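Local coordinates for hypothetical protein TM1553 (Thermotoga maritima, PDB 1VRM) that probably acts as a flavin transferase of the ApbE family, one that moves FMN from FAD onto target proteins, at residues L21-L26 against D51-T56; Y140-F145 against M153-V158; Y169-A174 against V189-D194. One frame throughout, in Å; residues are numbered along the deposited sequence.

Contact 1 (L21-L26 against D51-T56); sequences LRDFAL and DMKRIT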
ATOM      1  N   LEU A  21      -2.520 -18.003  11.064  1.00  6.90           N
ATOM      2  CA  LEU A  21      -2.016 -18.552   9.823  1.00  5.81           C
ATOM      3  C   LEU A  21      -1.010 -17.523   9.279  1.00  8.94           C
ATOM      4  O   LEU A  21      -1.400 -16.358   9.058  1.00  8.53           O
ATOM      5  CB  LEU A  21      -3.118 -18.768   8.825  1.00  6.99           C
ATOM      6  CG  LEU A  21      -2.866 -19.437   7.460  1.00  9.51           C
ATOM      7  CD1 LEU A  21      -2.271 -20.832   7.631  1.00 15.60           C
ATOM      8  CD2 LEU A  21      -4.129 -19.533   6.666  1.00  9.98           C
ATOM      9  N   ARG A  22       0.254 -17.926   9.089  1.00  7.90           N
ATOM     10  CA  ARG A  22       1.284 -17.073   8.474  1.00  7.73           C
ATOM     11  C   ARG A  22       1.733 -17.642   7.176  1.00 10.86           C
ATOM     12  O   ARG A  22       1.909 -18.843   7.075  1.00 12.02           O
ATOM     13  CB  ARG A  22       2.479 -16.879   9.351  1.00  8.11           C
ATOM     14  CG  ARG A  22       2.169 -16.168  10.611  1.00 10.57           C
ATOM     15  CD  ARG A  22       3.382 -15.703  11.261  1.00 11.84           C
ATOM     16  NE  ARG A  22       3.181 -15.526  12.670  1.00 15.04           N
ATOM     17  CZ  ARG A  22       4.008 -14.874  13.485  1.00 17.77           C
ATOM     18  NH1 ARG A  22       5.112 -14.313  13.017  1.00 27.17           N
ATOM     19  NH2 ARG A  22       3.713 -14.814  14.775  1.00 27.13           N
ATOM     20  N   ASP A  23       1.962 -16.790   6.180  1.00  8.95           N
ATOM     21  CA  ASP A  23       2.412 -17.241   4.854  1.00  9.36           C
ATOM     22  C   ASP A  23       3.010 -16.005   4.147  1.00  9.05           C
ATOM     23  O   ASP A  23       3.275 -14.978   4.798  1.00  7.19           O
ATOM     24  CB  ASP A  23       1.261 -17.866   4.050  1.00  9.12           C
ATOM     25  CG  ASP A  23       1.750 -18.950   3.031  1.00 18.64           C
ATOM     26  OD1 ASP A  23       2.749 -18.727   2.278  1.00 15.39           O
ATOM     27  OD2 ASP A  23       1.123 -20.027   2.979  1.00 27.37           O
ATOM     28  N   PHE A  24       3.216 -16.147   2.836  1.00  8.66           N
ATOM     29  CA  PHE A  24       3.805 -15.126   2.009  1.00  7.97           C
ATOM     30  C   PHE A  24       2.798 -14.854   0.887  1.00  8.11           C
ATOM     31  O   PHE A  24       2.326 -15.779   0.188  1.00  9.77           O
ATOM     32  CB  PHE A  24       5.177 -15.595   1.521  1.00  8.60           C
ATOM     33  CG  PHE A  24       6.142 -15.773   2.647  1.00 10.54           C
ATOM     34  CD1 PHE A  24       6.855 -14.730   3.109  1.00 11.16           C
ATOM     35  CD2 PHE A  24       6.269 -16.980   3.289  1.00 13.42           C
ATOM     36  CE1 PHE A  24       7.752 -14.848   4.183  1.00 13.03           C
ATOM     37  CE2 PHE A  24       7.153 -17.114   4.393  1.00 10.27           C
ATOM     38  CZ  PHE A  24       7.875 -16.034   4.834  1.00 12.73           C
ATOM     39  N   ALA A  25       2.470 -13.574   0.729  1.00  8.33           N
ATOM     40  CA  ALA A  25       1.595 -13.135  -0.340  1.00  8.09           C
ATOM     41  C   ALA A  25       1.833 -11.645  -0.464  1.00  6.75           C
ATOM     42  O   ALA A  25       2.380 -11.044   0.459  1.00  7.06           O
ATOM     43  CB  ALA A  25       0.127 -13.435  -0.003  1.00  8.23           C
ATOM     44  N   LEU A  26       1.313 -11.044  -1.526  1.00  7.84           N
ATOM     45  CA  LEU A  26       1.307  -9.594  -1.714  1.00  7.26           C
ATOM     46  C   LEU A  26       2.729  -9.031  -1.654  1.00  7.53           C
ATOM     47  O   LEU A  26       2.968  -7.900  -1.215  1.00  9.67           O
ATOM     48  CB  LEU A  26       0.384  -8.962  -0.680  1.00  8.29           C
ATOM     49  CG  LEU A  26      -1.093  -9.415  -0.665  1.00  9.06           C
ATOM     50  CD1 LEU A  26      -1.776  -9.051   0.612  1.00 11.03           C
ATOM     51  CD2 LEU A  26      -1.794  -8.791  -1.891  1.00 11.54           C
ATOM     52  N   ASP A  51      -7.679 -15.546  -0.975  1.00  5.27           N
ATOM     53  CA  ASP A  51      -7.976 -14.235  -1.622  1.00  5.40           C
ATOM     54  C   ASP A  51      -6.716 -13.366  -1.733  1.00  5.97           C
ATOM     55  O   ASP A  51      -6.492 -12.685  -2.742  1.00  7.30           O
ATOM     56  CB  ASP A  51      -9.064 -13.521  -0.877  1.00  7.01           C
ATOM     57  CG  ASP A  51      -9.677 -12.414  -1.681  1.00 11.04           C
ATOM     58  OD1 ASP A  51     -10.163 -12.729  -2.781  1.00 11.68           O
ATOM     59  OD2 ASP A  51      -9.690 -11.236  -1.205  1.00  8.78           O
HETATM   60  N   MSE A  52      -5.902 -13.372  -0.690  1.00  5.26           N
HETATM   61  CA  MSE A  52      -4.659 -12.573  -0.709  1.00  5.79           C
HETATM   62  C   MSE A  52      -3.743 -13.035  -1.839  1.00  5.68           C
HETATM   63  O   MSE A  52      -3.151 -12.208  -2.561  1.00  6.70           O
HETATM   64  CB  MSE A  52      -3.935 -12.614   0.637  1.00  7.88           C
HETATM   65  CG  MSE A  52      -4.699 -11.894   1.654  1.00  5.86           C
HETATM   66 SE   MSE A  52      -3.729 -12.168   3.416  1.00 26.71          SE
HETATM   67  CE  MSE A  52      -3.586 -10.232   3.932  1.00 27.53           C
ATOM     68  N   LYS A  53      -3.631 -14.350  -1.998  1.00  5.92           N
ATOM     69  CA  LYS A  53      -2.839 -14.905  -3.093  1.00  6.11           C
ATOM     70  C   LYS A  53      -3.467 -14.602  -4.448  1.00  5.55           C
ATOM     71  O   LYS A  53      -2.757 -14.234  -5.399  1.00  8.17           O
ATOM     72  CB  LYS A  53      -2.608 -16.394  -2.908  1.00  8.14           C
ATOM     73  CG  LYS A  53      -1.732 -16.704  -1.696  1.00  8.53           C
ATOM     74  CD  LYS A  53      -1.594 -18.189  -1.481  1.00 13.52           C
ATOM     75  CE  LYS A  53      -0.526 -18.469  -0.435  0.50 23.16           C
ATOM     76  NZ  LYS A  53       0.683 -17.628  -0.635  0.50 30.43           N
ATOM     77  N   ARG A  54      -4.775 -14.707  -4.543  1.00  5.60           N
ATOM     78  CA  ARG A  54      -5.485 -14.400  -5.773  1.00  7.43           C
ATOM     79  C   ARG A  54      -5.175 -12.959  -6.249  1.00  6.79           C
ATOM     80  O   ARG A  54      -4.837 -12.714  -7.392  1.00  7.34           O
ATOM     81  CB  ARG A  54      -6.973 -14.541  -5.550  1.00  8.00           C
ATOM     82  CG  ARG A  54      -7.823 -14.217  -6.767  1.00  6.92           C
ATOM     83  CD  ARG A  54      -9.293 -14.241  -6.449  1.00  8.67           C
ATOM     84  NE  ARG A  54      -9.657 -13.148  -5.579  1.00  7.84           N
ATOM     85  CZ  ARG A  54      -9.861 -11.910  -6.021  1.00  7.17           C
ATOM     86  NH1 ARG A  54      -9.782 -11.649  -7.334  1.00 11.29           N
ATOM     87  NH2 ARG A  54     -10.165 -10.953  -5.168  1.00  7.51           N
ATOM     88  N   ILE A  55      -5.296 -12.021  -5.337  1.00  4.00           N
ATOM     89  CA  ILE A  55      -5.029 -10.593  -5.591  1.00  5.70           C
ATOM     90  C   ILE A  55      -3.540 -10.419  -5.973  1.00  5.33           C
ATOM     91  O   ILE A  55      -3.189  -9.624  -6.843  1.00  7.14           O
ATOM     92  CB  ILE A  55      -5.406  -9.739  -4.345  1.00  4.33           C
ATOM     93  CG1 ILE A  55      -6.905  -9.770  -4.209  1.00  5.24           C
ATOM     94  CG2 ILE A  55      -4.749  -8.370  -4.403  1.00  7.51           C
ATOM     95  CD1 ILE A  55      -7.355  -9.259  -2.890  1.00  8.58           C
ATOM     96  N   THR A  56      -2.653 -11.166  -5.309  1.00  4.26           N
ATOM     97  CA  THR A  56      -1.219 -11.106  -5.599  1.00  6.11           C
ATOM     98  C   THR A  56      -0.942 -11.338  -7.093  1.00  7.47           C
ATOM     99  O   THR A  56      -0.160 -10.603  -7.706  1.00  9.79           O
ATOM    100  CB  THR A  56      -0.404 -12.123  -4.770  1.00  8.28           C
ATOM    101  OG1 THR A  56      -0.579 -11.851  -3.371  1.00  6.96           O
ATOM    102  CG2 THR A  56       1.073 -12.003  -5.063  1.00  7.31           C
TER
HETATM  103  O   HOH W   1       3.199 -18.355  -0.457  1.00 36.10           O

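Contact 2 (Y140-F145 against M153-V158); sequences YKNVLF and MVKNGV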
ATOM      1  N   TYR A 140      -0.817   9.716 -13.856  1.00  6.06           N
ATOM      2  CA  TYR A 140      -2.126   9.012 -13.785  1.00  7.90           C
ATOM      3  C   TYR A 140      -3.131   9.473 -14.813  1.00  5.06           C
ATOM      4  O   TYR A 140      -4.061   8.739 -15.152  1.00  7.57           O
ATOM      5  CB  TYR A 140      -2.764   9.127 -12.402  1.00 10.14           C
ATOM      6  CG  TYR A 140      -3.243  10.498 -12.052  1.00  8.33           C
ATOM      7  CD1 TYR A 140      -2.352  11.478 -11.604  1.00 10.91           C
ATOM      8  CD2 TYR A 140      -4.598  10.830 -12.153  1.00 11.86           C
ATOM      9  CE1 TYR A 140      -2.809  12.767 -11.247  1.00 14.58           C
ATOM     10  CE2 TYR A 140      -5.045  12.107 -11.838  1.00 16.23           C
ATOM     11  CZ  TYR A 140      -4.151  13.051 -11.388  1.00 14.65           C
ATOM     12  OH  TYR A 140      -4.619  14.310 -11.065  1.00 20.92           O
ATOM     13  N   LYS A 141      -2.994  10.701 -15.285  1.00  6.94           N
ATOM     14  CA  LYS A 141      -3.911  11.209 -16.301  1.00  9.62           C
ATOM     15  C   LYS A 141      -3.817  10.472 -17.644  1.00 10.66           C
ATOM     16  O   LYS A 141      -4.669  10.646 -18.517  1.00  9.98           O
ATOM     17  CB  LYS A 141      -3.733  12.718 -16.483  1.00 12.35           C
ATOM     18  CG  LYS A 141      -4.093  13.520 -15.230  1.00 13.84           C
ATOM     19  CD  LYS A 141      -3.740  15.001 -15.421  1.00 19.21           C
ATOM     20  CE  LYS A 141      -4.077  15.805 -14.183  1.00 31.77           C
ATOM     21  NZ  LYS A 141      -3.860  17.265 -14.427  1.00 40.19           N
ATOM     22  N   ASN A 142      -2.798   9.625 -17.802  1.00  6.88           N
ATOM     23  CA  ASN A 142      -2.610   8.809 -18.996  1.00  6.49           C
ATOM     24  C   ASN A 142      -3.418   7.522 -18.961  1.00  8.18           C
ATOM     25  O   ASN A 142      -3.365   6.739 -19.891  1.00  7.91           O
ATOM     26  CB  ASN A 142      -1.136   8.508 -19.193  1.00  7.03           C
ATOM     27  CG  ASN A 142      -0.357   9.729 -19.521  1.00  7.79           C
ATOM     28  OD1 ASN A 142      -0.576  10.366 -20.579  1.00 10.77           O
ATOM     29  ND2 ASN A 142       0.563  10.110 -18.623  1.00  9.89           N
ATOM     30  N   VAL A 143      -4.110   7.256 -17.856  1.00  5.96           N
ATOM     31  CA  VAL A 143      -5.029   6.108 -17.802  1.00  5.56           C
ATOM     32  C   VAL A 143      -6.429   6.587 -18.119  1.00  8.29           C
ATOM     33  O   VAL A 143      -6.979   7.424 -17.369  1.00  7.68           O
ATOM     34  CB  VAL A 143      -5.045   5.478 -16.422  1.00  9.44           C
ATOM     35  CG1 VAL A 143      -5.886   4.167 -16.428  1.00 12.86           C
ATOM     36  CG2 VAL A 143      -3.597   5.214 -15.960  1.00  8.79           C
ATOM     37  N   LEU A 144      -6.990   6.070 -19.207  1.00  8.88           N
ATOM     38  CA  LEU A 144      -8.318   6.489 -19.694  1.00 10.37           C
ATOM     39  C   LEU A 144      -9.315   5.380 -19.440  1.00  8.33           C
ATOM     40  O   LEU A 144      -8.969   4.184 -19.486  1.00  7.81           O
ATOM     41  CB  LEU A 144      -8.273   6.780 -21.185  1.00 11.87           C
ATOM     42  CG  LEU A 144      -7.136   7.705 -21.636  1.00 14.42           C
ATOM     43  CD1 LEU A 144      -7.246   8.009 -23.120  1.00 19.61           C
ATOM     44  CD2 LEU A 144      -7.104   8.977 -20.812  1.00 15.45           C
ATOM     45  N   PHE A 145     -10.563   5.798 -19.175  1.00  7.77           N
ATOM     46  CA  PHE A 145     -11.636   4.896 -18.785  1.00  8.89           C
ATOM     47  C   PHE A 145     -12.811   5.003 -19.725  1.00 12.03           C
ATOM     48  O   PHE A 145     -13.173   6.101 -20.130  1.00 11.77           O
ATOM     49  CB  PHE A 145     -12.098   5.261 -17.380  1.00  9.75           C
ATOM     50  CG  PHE A 145     -11.043   5.067 -16.344  1.00  8.81           C
ATOM     51  CD1 PHE A 145     -10.827   3.825 -15.829  1.00 10.60           C
ATOM     52  CD2 PHE A 145     -10.262   6.114 -15.899  1.00 10.91           C
ATOM     53  CE1 PHE A 145      -9.831   3.606 -14.869  1.00 12.94           C
ATOM     54  CE2 PHE A 145      -9.268   5.924 -14.925  1.00 13.07           C
ATOM     55  CZ  PHE A 145      -9.039   4.660 -14.438  1.00 10.13           C
HETATM   56  N   MSE A 153      -7.601   2.187 -21.129  1.00  7.25           N
HETATM   57  CA  MSE A 153      -6.506   2.363 -22.079  1.00 10.34           C
HETATM   58  C   MSE A 153      -5.407   3.095 -21.371  1.00  6.75           C
HETATM   59  O   MSE A 153      -5.674   4.032 -20.616  1.00  8.93           O
HETATM   60  CB  MSE A 153      -6.930   3.129 -23.339  1.00  9.89           C
HETATM   61  CG  MSE A 153      -5.691   3.413 -24.198  1.00 18.90           C
HETATM   62 SE   MSE A 153      -6.226   3.931 -25.981  1.00 37.11          SE
HETATM   63  CE  MSE A 153      -6.930   5.643 -25.520  1.00 23.21           C
ATOM     64  N   VAL A 154      -4.169   2.689 -21.668  1.00  6.42           N
ATOM     65  CA  VAL A 154      -2.981   3.421 -21.191  1.00  6.70           C
ATOM     66  C   VAL A 154      -2.323   4.104 -22.380  1.00  7.14           C
ATOM     67  O   VAL A 154      -1.993   3.431 -23.349  1.00  8.16           O
ATOM     68  CB  VAL A 154      -1.967   2.574 -20.428  1.00  6.38           C
ATOM     69  CG1 VAL A 154      -2.503   2.242 -19.055  1.00  7.98           C
ATOM     70  CG2 VAL A 154      -1.534   1.294 -21.182  1.00  9.46           C
ATOM     71  N   LYS A 155      -2.230   5.446 -22.322  1.00  7.35           N
ATOM     72  CA  LYS A 155      -1.535   6.203 -23.342  1.00 11.69           C
ATOM     73  C   LYS A 155      -0.147   6.658 -22.889  1.00  7.60           C
ATOM     74  O   LYS A 155       0.237   6.551 -21.710  1.00  6.37           O
ATOM     75  CB  LYS A 155      -2.341   7.399 -23.811  1.00 14.15           C
ATOM     76  CG  LYS A 155      -2.675   8.362 -22.821  1.00 17.02           C
ATOM     77  CD  LYS A 155      -3.406   9.560 -23.455  1.00 18.47           C
ATOM     78  CE  LYS A 155      -3.500  10.697 -22.459  1.00 26.06           C
ATOM     79  NZ  LYS A 155      -3.959  11.961 -23.105  1.00 24.68           N
ATOM     80  N   ASN A 156       0.629   7.134 -23.873  1.00 10.28           N
ATOM     81  CA  ASN A 156       1.971   7.649 -23.635  1.00  9.50           C
ATOM     82  C   ASN A 156       2.891   6.625 -22.999  1.00  7.95           C
ATOM     83  O   ASN A 156       3.909   6.979 -22.386  1.00 10.24           O
ATOM     84  CB  ASN A 156       1.924   8.931 -22.807  1.00 10.82           C
ATOM     85  CG  ASN A 156       1.337  10.078 -23.589  1.00 19.06           C
ATOM     86  OD1 ASN A 156       1.685  10.258 -24.754  1.00 23.07           O
ATOM     87  ND2 ASN A 156       0.423  10.812 -22.996  1.00 16.04           N
ATOM     88  N   GLY A 157       2.604   5.354 -23.210  1.00  4.89           N
ATOM     89  CA  GLY A 157       3.467   4.284 -22.778  1.00  5.36           C
ATOM     90  C   GLY A 157       3.464   4.078 -21.285  1.00  5.61           C
ATOM     91  O   GLY A 157       4.329   3.364 -20.755  1.00  5.88           O
ATOM     92  N   VAL A 158       2.462   4.580 -20.582  1.00  4.89           N
ATOM     93  CA  VAL A 158       2.487   4.394 -19.121  1.00  4.46           C
ATOM     94  C   VAL A 158       2.197   2.930 -18.774  1.00  2.39           C
ATOM     95  O   VAL A 158       1.530   2.207 -19.529  1.00  5.79           O
ATOM     96  CB  VAL A 158       1.576   5.313 -18.316  1.00  7.86           C
ATOM     97  CG1 VAL A 158       1.840   6.768 -18.557  1.00  7.16           C
ATOM     98  CG2 VAL A 158       0.152   4.978 -18.540  1.00  8.23           C
TER
HETATM   99  O   HOH W   2      -4.103  13.023 -20.430  1.00 33.47           O

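Contact 3 (Y169-A174 against V189-D194); sequences YALDRA and VEAGGD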
ATOM      1  N   TYR A 169      -6.062  -2.924  -0.177  1.00  5.75           N
ATOM      2  CA  TYR A 169      -7.227  -3.508  -0.816  1.00  6.54           C
ATOM      3  C   TYR A 169      -7.461  -4.955  -0.335  1.00  5.05           C
ATOM      4  O   TYR A 169      -8.574  -5.313   0.055  1.00  6.58           O
ATOM      5  CB  TYR A 169      -7.019  -3.452  -2.321  1.00  7.55           C
ATOM      6  CG  TYR A 169      -8.110  -4.175  -3.063  1.00  7.03           C
ATOM      7  CD1 TYR A 169      -9.398  -3.685  -3.044  1.00 11.35           C
ATOM      8  CD2 TYR A 169      -7.881  -5.356  -3.750  1.00  7.56           C
ATOM      9  CE1 TYR A 169     -10.432  -4.328  -3.693  1.00 11.38           C
ATOM     10  CE2 TYR A 169      -8.938  -6.027  -4.402  1.00  9.79           C
ATOM     11  CZ  TYR A 169     -10.181  -5.506  -4.380  1.00 11.17           C
ATOM     12  OH  TYR A 169     -11.260  -6.132  -5.014  1.00 12.85           O
ATOM     13  N   ALA A 170      -6.393  -5.752  -0.389  1.00  6.35           N
ATOM     14  CA  ALA A 170      -6.452  -7.168   0.044  1.00  5.13           C
ATOM     15  C   ALA A 170      -6.865  -7.232   1.521  1.00  6.33           C
ATOM     16  O   ALA A 170      -7.663  -8.119   1.927  1.00  8.57           O
ATOM     17  CB  ALA A 170      -5.157  -7.820  -0.153  1.00  7.18           C
ATOM     18  N   LEU A 171      -6.334  -6.324   2.330  1.00  4.63           N
ATOM     19  CA  LEU A 171      -6.656  -6.338   3.757  1.00  5.77           C
ATOM     20  C   LEU A 171      -8.120  -6.017   4.004  1.00  7.12           C
ATOM     21  O   LEU A 171      -8.733  -6.591   4.882  1.00  6.93           O
ATOM     22  CB  LEU A 171      -5.775  -5.413   4.577  1.00  5.37           C
ATOM     23  CG  LEU A 171      -4.321  -5.911   4.623  1.00  8.90           C
ATOM     24  CD1 LEU A 171      -3.407  -4.797   5.149  1.00 11.71           C
ATOM     25  CD2 LEU A 171      -4.157  -7.148   5.443  1.00 13.90           C
ATOM     26  N   ASP A 172      -8.638  -5.032   3.295  1.00  6.15           N
ATOM     27  CA  ASP A 172     -10.049  -4.696   3.410  1.00  5.96           C
ATOM     28  C   ASP A 172     -10.922  -5.895   2.957  1.00  5.02           C
ATOM     29  O   ASP A 172     -11.891  -6.223   3.617  1.00  7.89           O
ATOM     30  CB  ASP A 172     -10.376  -3.441   2.631  1.00  8.42           C
ATOM     31  CG  ASP A 172      -9.829  -2.192   3.308  1.00 10.96           C
ATOM     32  OD1 ASP A 172      -9.593  -2.231   4.564  1.00 12.10           O
ATOM     33  OD2 ASP A 172      -9.600  -1.181   2.581  1.00 10.93           O
ATOM     34  N   ARG A 173     -10.556  -6.536   1.846  1.00  6.30           N
ATOM     35  CA  ARG A 173     -11.257  -7.749   1.404  1.00  7.69           C
ATOM     36  C   ARG A 173     -11.186  -8.858   2.454  1.00  5.69           C
ATOM     37  O   ARG A 173     -12.174  -9.552   2.714  1.00  7.23           O
ATOM     38  CB  ARG A 173     -10.707  -8.252   0.090  1.00  7.41           C
ATOM     39  CG  ARG A 173     -11.424  -7.525  -1.033  1.00 14.48           C
ATOM     40  CD  ARG A 173     -11.199  -8.149  -2.334  1.00 20.11           C
ATOM     41  NE  ARG A 173     -11.500  -9.570  -2.338  1.00 18.12           N
ATOM     42  CZ  ARG A 173     -12.658 -10.114  -2.655  1.00 20.47           C
ATOM     43  NH1 ARG A 173     -13.677  -9.349  -3.041  1.00 32.42           N
ATOM     44  NH2 ARG A 173     -12.789 -11.442  -2.634  1.00 20.98           N
ATOM     45  N   ALA A 174     -10.033  -9.022   3.051  1.00  5.65           N
ATOM     46  CA  ALA A 174      -9.850 -10.044   4.063  1.00  6.20           C
ATOM     47  C   ALA A 174     -10.841  -9.875   5.209  1.00  8.98           C
ATOM     48  O   ALA A 174     -11.454 -10.853   5.638  1.00  6.26           O
ATOM     49  CB  ALA A 174      -8.423 -10.073   4.551  1.00  7.75           C
ATOM     50  N   VAL A 189      -5.836  -8.879  10.334  1.00  4.47           N
ATOM     51  CA  VAL A 189      -4.987  -9.364   9.266  1.00  4.94           C
ATOM     52  C   VAL A 189      -3.859  -8.377   9.051  1.00  7.31           C
ATOM     53  O   VAL A 189      -4.095  -7.167   9.134  1.00  5.89           O
ATOM     54  CB  VAL A 189      -5.747  -9.514   7.962  0.50  6.86           C
ATOM     55  CG1 VAL A 189      -4.875 -10.177   6.895  0.50  4.58           C
ATOM     56  CG2 VAL A 189      -7.043 -10.306   8.171  0.50  6.19           C
ATOM     57  N   GLU A 190      -2.683  -8.888   8.740  1.00  8.13           N
ATOM     58  CA  GLU A 190      -1.483  -8.063   8.580  1.00  7.17           C
ATOM     59  C   GLU A 190      -0.811  -8.496   7.288  1.00  9.80           C
ATOM     60  O   GLU A 190      -0.781  -9.688   6.964  1.00 10.27           O
ATOM     61  CB  GLU A 190      -0.558  -8.295   9.760  0.50 10.49           C
ATOM     62  CG  GLU A 190       0.635  -7.419   9.817  0.50 12.37           C
ATOM     63  CD  GLU A 190       1.459  -7.671  11.077  0.50 13.50           C
ATOM     64  OE1 GLU A 190       1.015  -8.465  11.936  0.50 25.15           O
ATOM     65  OE2 GLU A 190       2.555  -7.075  11.191  0.50 31.54           O
ATOM     66  N   ALA A 191      -0.286  -7.513   6.567  1.00  6.67           N
ATOM     67  CA  ALA A 191       0.535  -7.781   5.386  1.00  7.13           C
ATOM     68  C   ALA A 191       1.619  -6.744   5.384  1.00  8.32           C
ATOM     69  O   ALA A 191       1.345  -5.550   5.324  1.00  7.58           O
ATOM     70  CB  ALA A 191      -0.286  -7.747   4.133  1.00  7.09           C
ATOM     71  N   GLY A 192       2.847  -7.201   5.513  1.00  8.37           N
ATOM     72  CA  GLY A 192       3.998  -6.315   5.472  1.00 13.85           C
ATOM     73  C   GLY A 192       3.844  -5.098   6.362  1.00 17.37           C
ATOM     74  O   GLY A 192       4.097  -3.942   5.941  1.00 23.30           O
ATOM     75  N   GLY A 193       3.419  -5.306   7.580  1.00 14.78           N
ATOM     76  CA  GLY A 193       3.330  -4.077   8.453  1.00 19.28           C
ATOM     77  C   GLY A 193       2.179  -3.065   8.145  0.50 16.08           C
ATOM     78  O   GLY A 193       2.198  -1.845   8.482  0.50 14.23           O
ATOM     79  N   ASP A 194       1.215  -3.531   7.384  1.00 10.06           N
ATOM     80  CA  ASP A 194      -0.121  -2.917   7.287  1.00 10.21           C
ATOM     81  C   ASP A 194      -1.067  -3.850   8.040  1.00 10.82           C
ATOM     82  O   ASP A 194      -0.957  -5.074   7.929  1.00  8.49           O
ATOM     83  CB  ASP A 194      -0.573  -2.790   5.857  1.00 13.17           C
ATOM     84  CG  ASP A 194       0.327  -1.831   5.018  1.00 16.24           C
ATOM     85  OD1 ASP A 194       1.226  -1.184   5.605  1.00 21.93           O
ATOM     86  OD2 ASP A 194       0.104  -1.752   3.787  1.00 29.79           O
TER

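Contact 1 (L21-L26 against D51-T56)
Leu-26 and Thr-56 form the tight end of this strand-on-helix contact. Leu-26 N donates to Thr-56 OG1 over 2.8 Å, and the same hydroxyl donates to Met-52 O, one helical turn back, over 2.7 Å. Thr-56 holds OG1 beside its own backbone N (chi1 -60°), where it meets both partners, so its rotation is fixed by one bond taken and one given. Met-52 O also accepts from Thr-56 N, from the opposite face of its carbonyl plane. The Leu-26 side chain leans over this turn: CD1 meets CE of Met-52, a selenomethionine, at 4.0 Å, the two side chains crossing at about a right angle, while CD2 lies 3.9 Å from Ile-55 CG2. Ala-25 CB packs 4.1 Å from Lys-53 CG.

The other side is looser and wet. Lys-53 reaches across Asp-23, and its NZ makes a long salt bridge of 3.7 Å to Asp-23 OD1; water 1 links the same two atoms. Lys-53 has a second conformer, which makes this link doubtful. Asp-23 OD1 accepts from Phe-24 N through its anti lone pair, the one away from OD2.

Segment 21-25, in the edge strand of the large sheet, runs 15° from the direction of helical segment 51-56. Ala-25 and Met-52 both touch Val-30 of strand 28-35, and Leu-26 reaches Ala-170 of helix 166-181 and Ala-191 of strand 186-191.

Contact 2 (Y140-F145 against M153-V158)
The amides of Asn-142 and Asn-156 stand perpendicular, their planes 90° apart, where the 3-10 turn at 140-142 faces the loop after strand 151-154. Asn-156 ND2 donates to Asn-142 OD1 over 2.7 Å, almost straight at the hydrogen; the acceptor lies in the amide plane of Asn-156, but the donor stands 37° above the carbonyl plane of Asn-142, off its lone pairs. The Asn-142 side chain is also gripped by carbon: Val-158 CG1 presses against its CB at 3.5 Å. Lys-155 crosses it at about a right angle. Its CG sits between backbone N and carbonyl carbon (chi1 60°), and from there the extended chain carries CE to 3.5 Å from Asn-142 OD1 and NZ on to water 2, which bridges to Lys-141 O.

Farther along, Leu-144 and Met-153, a selenomethionine, lie side by side and point the same way. Met-153 bends at its last torsion, and its CE comes to 3.4 Å from Leu-144 CD1, tighter than ordinary van der Waals contact. Trp-78 touches both. Beneath them the two residues are a hydrogen-bonded antiparallel pair, with Leu-144 N to Met-153 O at 2.8 Å and a return bond from Met-153 N to Leu-144 O. Val-143 and Val-154, the neighbouring non-hydrogen-bonded pair, put their side chains on the other face of this beta hairpin, with CG2 of the first 4.4 Å from CG1 of the second. A type I' turn follows from Lys-155 to Val-158.

Asn-142 ND2 donates to Gly-139 O while OD1 accepts from Asn-156, so the amide is held against flipping, and the ammonium group of Lys-155 is tied to the 3-10 turn by way of water 2 to Lys-141 O.

Contact 3 (Y169-A174 against V189-D194)
Leu-171 drives both its methyls into the bend between strand 186-191 and the strand that follows, and the contact across the segments is apolar. CD2 lies over Val-189, 3.4 Å from its CG1; that pair is unusually tight, but Val-189 has two conformers and the closeness is doubtful. The same methyl is 4.1 Å from Ala-191 CB. CD1 meets Asp-194 CB at 3.5 Å, the two side chains crossing at about a right angle. With CG beside the backbone N (chi1 -68°), the leucine points its fork at both strands. Ala-174 CB, one turn on, rests 3.9 Å from Val-189 CG2.

This is helix-on-sheet packing, the helical segment running at 164° to strand segment 189-191, against a beta hairpin whose type I' turn spans Ala-191 to Asp-194. Cutting Leu-171 back to an alanine removes both methyls, which would probably open a gap beside Val-189 and Ala-191 and take away the packing on Asp-194 CB.

Backbone bonds close the turn: Ala-191 N donates to Asp-194 O, and Asp-194 N to Ala-191 O, each 2.9 Å.

Among polar groups, Asp-194 OD1 accepts from Thr-232 N, and OD2 makes a weak hydrogen bond to an unidentified bound molecule, probably from the crystallisation liquor.

In the fold
From the N terminus, contact 1 comes first and closes a loop of 24 residues that takes in strand 28-35 and the start of helix 41-58. Contact 2 follows as the hairpin of strands 143-146 and 151-154, with only seven residues between its segments. Contact 3 then spans 14 residues, bringing helix 166-181 onto strand 186-191. The three lie in series; none nests or crosses. Contacts 1 and 3 share the large sheet and touch: Asp-51 OD2 bonds to Arg-173 NE in a 2.7 Å salt bridge, and Met-52 packs on Leu-171. Contact 2 stands apart on the small three-stranded sheet, its centre about 28 Å from the centre of each of the others.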